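Local coordinates for protein 455aa long hypothetical phospho-sugar mutase (Sulfolobus tokodaii, PDB 2F7L) that interconverts the 6-phosphate and 1-phosphate forms of glucosamine and of galactosamine, a magnesium-dependent step on the way to UDP-N-acetylglucosamine and UDP-N-acetylgalactosamine, at residues G9-V14 and A96-A101; I13-L18 and G50-K55. All coordinates share one frame; numbering follows the deposited sequence.

How the contacts relate
Both contacts belong to domain I of the phosphohexose mutase, and both start from the same piece of chain: strand 10-13 supplies Arg11 to contact 1, then Ile13 and Val14 lead into the turn used by contact 2. Their centres lie about 10 Å apart. They touch where Glu17 OE1 comes 3.5 Å from Gly12 CA and where Leu18 packs on the strand, its CD1 4.1 Å from Arg11 CA, packing the turn against the backbone that carries the arginine. Contact 1 is at the active site and holds Ser97, unphosphorylated here but by similarity the phosphoserine that binds magnesium. Contact 2 lies farther out, the side chain of Leu18 being about 12 Å from that of Ser97.

Contact 1: residues G9-V14 and A96-A101; sequences GVRGIV and ASHNPA
The phosphoserine loop of the mutase, 96-101, meets edge strand 10-13 of the domain I sheet through Arg11. The loop opens with a type II' turn from Ala96 to Asn99, closed by Asn99 N to Ala96 O at 3.0 Å. Arg11 points toward it, and a bend at chi3 (55°) lays the flat guanidinium over the turn's backbone, with Ala96 C below the centre of one face. Ser97 CB lies 3.4 Å from Arg11 NH2, while His98 CE1 comes to the guanidinium edge in its plane. Asn99 turns its amide almost perpendicular to the guanidinium, and its OD1 takes a weak, bent hydrogen bond from Arg11 NH1 (3.3 Å, 129°). Ser97 OG is hydrogen-bonded to Asp8 OD2 and makes a weak hydrogen bond with His98 ND1; Asp241 and Asp245, by similarity magnesium ligands, lie close by. A leucine in place of Arg11 would probably leave Asn99 OD1 without this donor and the Ala96-Ser97 backbone without its flat cover. A long arginine suits this place because its broad guanidinium spans several loop residues, steadying the loop that carries Ser97 more by its flat face than by one strong bond.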
loop_
_atom_site.group_PDB
_atom_site.type_symbol
_atom_site.label_atom_id
_atom_site.label_comp_id
_atom_site.label_asym_id
_atom_site.label_seq_id
_atom_site.Cartn_x
_atom_site.Cartn_y
_atom_site.Cartn_z
ATOM N N GLY A 9 -0.053 11.163 2.675
ATOM C CA GLY A 9 -0.448 12.390 1.992
ATOM C C GLY A 9 -1.449 13.249 2.757
ATOM O O GLY A 9 -1.758 12.999 3.931
ATOM N N VAL A 10 -1.955 14.276 2.084
ATOM C CA VAL A 10 -2.948 15.157 2.674
ATOM C C VAL A 10 -4.327 14.621 2.327
ATOM O O VAL A 10 -4.580 14.314 1.178
ATOM C CB VAL A 10 -2.831 16.563 2.113
ATOM C CG1 VAL A 10 -3.895 17.429 2.738
ATOM C CG2 VAL A 10 -1.435 17.119 2.369
ATOM N N ARG A 11 -5.223 14.503 3.298
ATOM C CA ARG A 11 -6.557 13.992 2.992
ATOM C C ARG A 11 -7.676 14.442 3.925
ATOM O O ARG A 11 -7.441 14.933 5.018
ATOM C CB ARG A 11 -6.531 12.465 2.931
ATOM C CG ARG A 11 -6.011 11.815 4.167
ATOM C CD ARG A 11 -5.755 10.321 3.945
ATOM N NE ARG A 11 -4.875 10.028 2.811
ATOM C CZ ARG A 11 -4.442 8.807 2.492
ATOM N NH1 ARG A 11 -4.802 7.755 3.219
ATOM N NH2 ARG A 11 -3.659 8.632 1.432
ATOM N N GLY A 12 -8.911 14.279 3.486
ATOM C CA GLY A 12 -10.023 14.688 4.312
ATOM C C GLY A 12 -11.300 14.480 3.543
ATOM O O GLY A 12 -11.258 14.092 2.379
ATOM N N ILE A 13 -12.432 14.723 4.188
ATOM C CA ILE A 13 -13.704 14.559 3.522
ATOM C C ILE A 13 -13.773 15.612 2.438
ATOM O O ILE A 13 -13.573 16.804 2.685
ATOM C CB ILE A 13 -14.858 14.711 4.514
ATOM C CG1 ILE A 13 -14.844 13.510 5.459
ATOM C CG2 ILE A 13 -16.193 14.788 3.783
ATOM C CD1 ILE A 13 -15.675 13.725 6.668
ATOM N N VAL A 14 -14.043 15.162 1.226
ATOM C CA VAL A 14 -14.081 16.060 0.096
ATOM C C VAL A 14 -15.175 17.116 0.201
ATOM O O VAL A 14 -16.308 16.832 0.580
ATOM C CB VAL A 14 -14.207 15.265 -1.228
ATOM C CG1 VAL A 14 -15.670 15.096 -1.609
ATOM C CG2 VAL A 14 -13.390 15.956 -2.317
ATOM N N ALA A 96 -7.406 9.089 -1.750
ATOM C CA ALA A 96 -7.488 8.961 -0.289
ATOM C C ALA A 96 -7.132 7.521 0.094
ATOM O O ALA A 96 -7.578 6.993 1.105
ATOM C CB ALA A 96 -8.892 9.332 0.224
ATOM N N SER A 97 -6.326 6.894 -0.749
ATOM C CA SER A 97 -5.858 5.532 -0.530
ATOM C C SER A 97 -6.984 4.520 -0.231
ATOM O O SER A 97 -7.723 4.102 -1.137
ATOM C CB SER A 97 -4.809 5.539 0.604
ATOM O OG SER A 97 -3.985 4.370 0.600
ATOM N N HIS A 98 -7.110 4.152 1.044
ATOM C CA HIS A 98 -8.090 3.164 1.517
ATOM C C HIS A 98 -9.304 3.778 2.247
ATOM O O HIS A 98 -10.318 3.088 2.466
ATOM C CB HIS A 98 -7.394 2.226 2.495
ATOM C CG HIS A 98 -6.731 2.965 3.614
ATOM N ND1 HIS A 98 -5.510 3.591 3.467
ATOM C CD2 HIS A 98 -7.174 3.294 4.852
ATOM C CE1 HIS A 98 -5.234 4.274 4.564
ATOM N NE2 HIS A 98 -6.228 4.112 5.419
ATOM N N ASN A 99 -9.175 5.043 2.658
ATOM C CA ASN A 99 -10.233 5.753 3.379
ATOM C C ASN A 99 -11.604 5.538 2.759
ATOM O O ASN A 99 -11.725 5.318 1.562
ATOM C CB ASN A 99 -9.962 7.258 3.386
ATOM C CG ASN A 99 -8.853 7.651 4.314
ATOM O OD1 ASN A 99 -7.803 7.010 4.364
ATOM N ND2 ASN A 99 -9.070 8.731 5.052
ATOM N N PRO A 100 -12.659 5.621 3.579
ATOM C CA PRO A 100 -14.048 5.452 3.157
ATOM C C PRO A 100 -14.345 6.409 2.006
ATOM O O PRO A 100 -13.581 7.355 1.757
ATOM C CB PRO A 100 -14.830 5.814 4.409
ATOM C CG PRO A 100 -13.938 5.397 5.484
ATOM C CD PRO A 100 -12.589 5.862 5.028
ATOM N N ALA A 101 -15.467 6.165 1.336
ATOM C CA ALA A 101 -15.908 6.937 0.183
ATOM C C ALA A 101 -15.942 8.460 0.260
ATOM O O ALA A 101 -15.651 9.147 -0.730
ATOM C CB ALA A 101 -17.270 6.451 -0.242
#

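Contact 2: residues I13-L18 and G50-K55; sequences IVNKEL and GDMLVK
Leu53, with CG anti to its carbonyl carbon (chi1 -69°), and Leu18, with CG anti to the backbone N (chi1 -168°), send their branches to meet between the turn and the helix. Leu53 CD1 comes to 3.5 Å from Leu18 CD2 as the two side chains cross at a slant. The same Leu53 methyl lies 4.0 Å from Val14 CG2, where the side chains slide past each other in opposite directions. One leucine branch thus serves two partners, and branched aliphatic residues suit a junction that no hydrogen bond crosses. At its outer side Met52, bent at chi2 and chi3, crosses Asn15 at about a right angle and brings CE against the amide group. A flexible thioether can follow such a surface, while the exposed asparagine sits at a position of positive phi (66°), a conformation this residue tolerates well. The turn itself is tied together by Ile13 O, which accepts from the backbone N of Lys16, Glu17 and Leu18, and by Ile13 N, which gives a nearly straight bond to Glu17 OE1 (2.9 Å), reaching it from above the carboxylate plane. Val23 of helix 20-34 touches both leucines, and Leu53 also packs on Ile94 of strand 90-94, helix on sheet. The turn joining strand 10-13 to helix 20-34 thus packs on helix 50-63, in the helical layer of an alpha/beta/alpha domain.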
loop_
_atom_site.group_PDB
_atom_site.type_symbol
_atom_site.label_atom_id
_atom_site.label_comp_id
_atom_site.label_asym_id
_atom_site.label_seq_id
_atom_site.Cartn_x
_atom_site.Cartn_y
_atom_site.Cartn_z
ATOM N N ILE A 13 -12.432 14.723 4.188
ATOM C CA ILE A 13 -13.704 14.559 3.522
ATOM C C ILE A 13 -13.773 15.612 2.438
ATOM O O ILE A 13 -13.573 16.804 2.685
ATOM C CB ILE A 13 -14.858 14.711 4.514
ATOM C CG1 ILE A 13 -14.844 13.510 5.459
ATOM C CG2 ILE A 13 -16.193 14.788 3.783
ATOM C CD1 ILE A 13 -15.675 13.725 6.668
ATOM N N VAL A 14 -14.043 15.162 1.226
ATOM C CA VAL A 14 -14.081 16.060 0.096
ATOM C C VAL A 14 -15.175 17.116 0.201
ATOM O O VAL A 14 -16.308 16.832 0.580
ATOM C CB VAL A 14 -14.207 15.265 -1.228
ATOM C CG1 VAL A 14 -15.670 15.096 -1.609
ATOM C CG2 VAL A 14 -13.390 15.956 -2.317
ATOM N N ASN A 15 -14.786 18.341 -0.147
ATOM C CA ASN A 15 -15.623 19.527 -0.126
ATOM C C ASN A 15 -16.051 19.957 1.262
ATOM O O ASN A 15 -17.060 20.637 1.422
ATOM C CB ASN A 15 -16.841 19.358 -1.029
ATOM C CG ASN A 15 -16.965 20.486 -2.038
ATOM O OD1 ASN A 15 -16.025 21.263 -2.219
ATOM N ND2 ASN A 15 -18.108 20.574 -2.708
ATOM N N LYS A 16 -15.283 19.564 2.267
ATOM C CA LYS A 16 -15.564 19.971 3.635
ATOM C C LYS A 16 -14.260 20.320 4.318
ATOM O O LYS A 16 -13.994 21.484 4.584
ATOM C CB LYS A 16 -16.307 18.886 4.405
ATOM C CG LYS A 16 -17.792 19.052 4.269
ATOM C CD LYS A 16 -18.505 18.925 5.590
ATOM C CE LYS A 16 -18.737 17.475 5.910
ATOM N NZ LYS A 16 -17.440 16.731 5.903
ATOM N N GLU A 17 -13.435 19.321 4.581
ATOM C CA GLU A 17 -12.156 19.567 5.197
ATOM C C GLU A 17 -11.217 19.736 4.013
ATOM O O GLU A 17 -10.462 20.706 3.943
ATOM C CB GLU A 17 -11.789 18.369 6.066
ATOM C CG GLU A 17 -12.976 17.952 6.946
ATOM C CD GLU A 17 -12.889 16.529 7.510
ATOM O OE1 GLU A 17 -12.178 15.656 6.944
ATOM O OE2 GLU A 17 -13.576 16.292 8.528
ATOM N N LEU A 18 -11.271 18.798 3.067
ATOM C CA LEU A 18 -10.434 18.894 1.874
ATOM C C LEU A 18 -11.281 19.742 0.935
ATOM O O LEU A 18 -12.120 19.234 0.209
ATOM C CB LEU A 18 -10.184 17.507 1.245
ATOM C CG LEU A 18 -9.091 17.457 0.166
ATOM C CD1 LEU A 18 -7.754 17.306 0.852
ATOM C CD2 LEU A 18 -9.299 16.308 -0.791
ATOM N N GLY A 50 -13.039 13.868 -7.620
ATOM C CA GLY A 50 -12.179 13.658 -8.768
ATOM C C GLY A 50 -11.847 14.744 -9.755
ATOM O O GLY A 50 -10.704 15.190 -9.839
ATOM N N ASP A 51 -12.844 15.131 -10.537
ATOM C CA ASP A 51 -12.660 16.160 -11.528
ATOM C C ASP A 51 -12.428 17.496 -10.892
ATOM O O ASP A 51 -11.490 18.212 -11.246
ATOM C CB ASP A 51 -13.877 16.253 -12.438
ATOM C CG ASP A 51 -13.596 15.710 -13.823
ATOM O OD1 ASP A 51 -13.380 14.455 -13.923
ATOM O OD2 ASP A 51 -13.583 16.546 -14.790
ATOM N N MET A 52 -13.284 17.844 -9.948
ATOM C CA MET A 52 -13.132 19.127 -9.319
ATOM C C MET A 52 -11.685 19.317 -8.883
ATOM O O MET A 52 -11.033 20.282 -9.296
ATOM C CB MET A 52 -14.073 19.242 -8.136
ATOM C CG MET A 52 -14.013 20.586 -7.460
ATOM S SD MET A 52 -13.890 20.343 -5.717
ATOM C CE MET A 52 -15.533 20.369 -5.230
ATOM N N LEU A 53 -11.176 18.370 -8.095
ATOM C CA LEU A 53 -9.814 18.447 -7.585
ATOM C C LEU A 53 -8.703 18.455 -8.621
ATOM O O LEU A 53 -7.691 19.108 -8.424
ATOM C CB LEU A 53 -9.580 17.344 -6.564
ATOM C CG LEU A 53 -10.373 17.576 -5.262
ATOM C CD1 LEU A 53 -9.960 16.558 -4.182
ATOM C CD2 LEU A 53 -10.137 19.023 -4.763
ATOM N N VAL A 54 -8.870 17.751 -9.733
ATOM C CA VAL A 54 -7.830 17.765 -10.752
ATOM C C VAL A 54 -7.790 19.140 -11.404
ATOM O O VAL A 54 -6.723 19.638 -11.748
ATOM C CB VAL A 54 -8.075 16.687 -11.832
ATOM C CG1 VAL A 54 -7.278 17.023 -13.126
ATOM C CG2 VAL A 54 -7.658 15.319 -11.274
ATOM N N LYS A 55 -8.949 19.760 -11.584
ATOM C CA LYS A 55 -8.960 21.080 -12.181
ATOM C C LYS A 55 -8.280 22.097 -11.239
ATOM O O LYS A 55 -7.543 22.980 -11.681
ATOM C CB LYS A 55 -10.400 21.501 -12.471
ATOM C CG LYS A 55 -11.155 20.549 -13.385
ATOM C CD LYS A 55 -10.896 20.817 -14.855
ATOM C CE LYS A 55 -10.525 19.511 -15.576
ATOM N NZ LYS A 55 -11.326 18.321 -15.093
#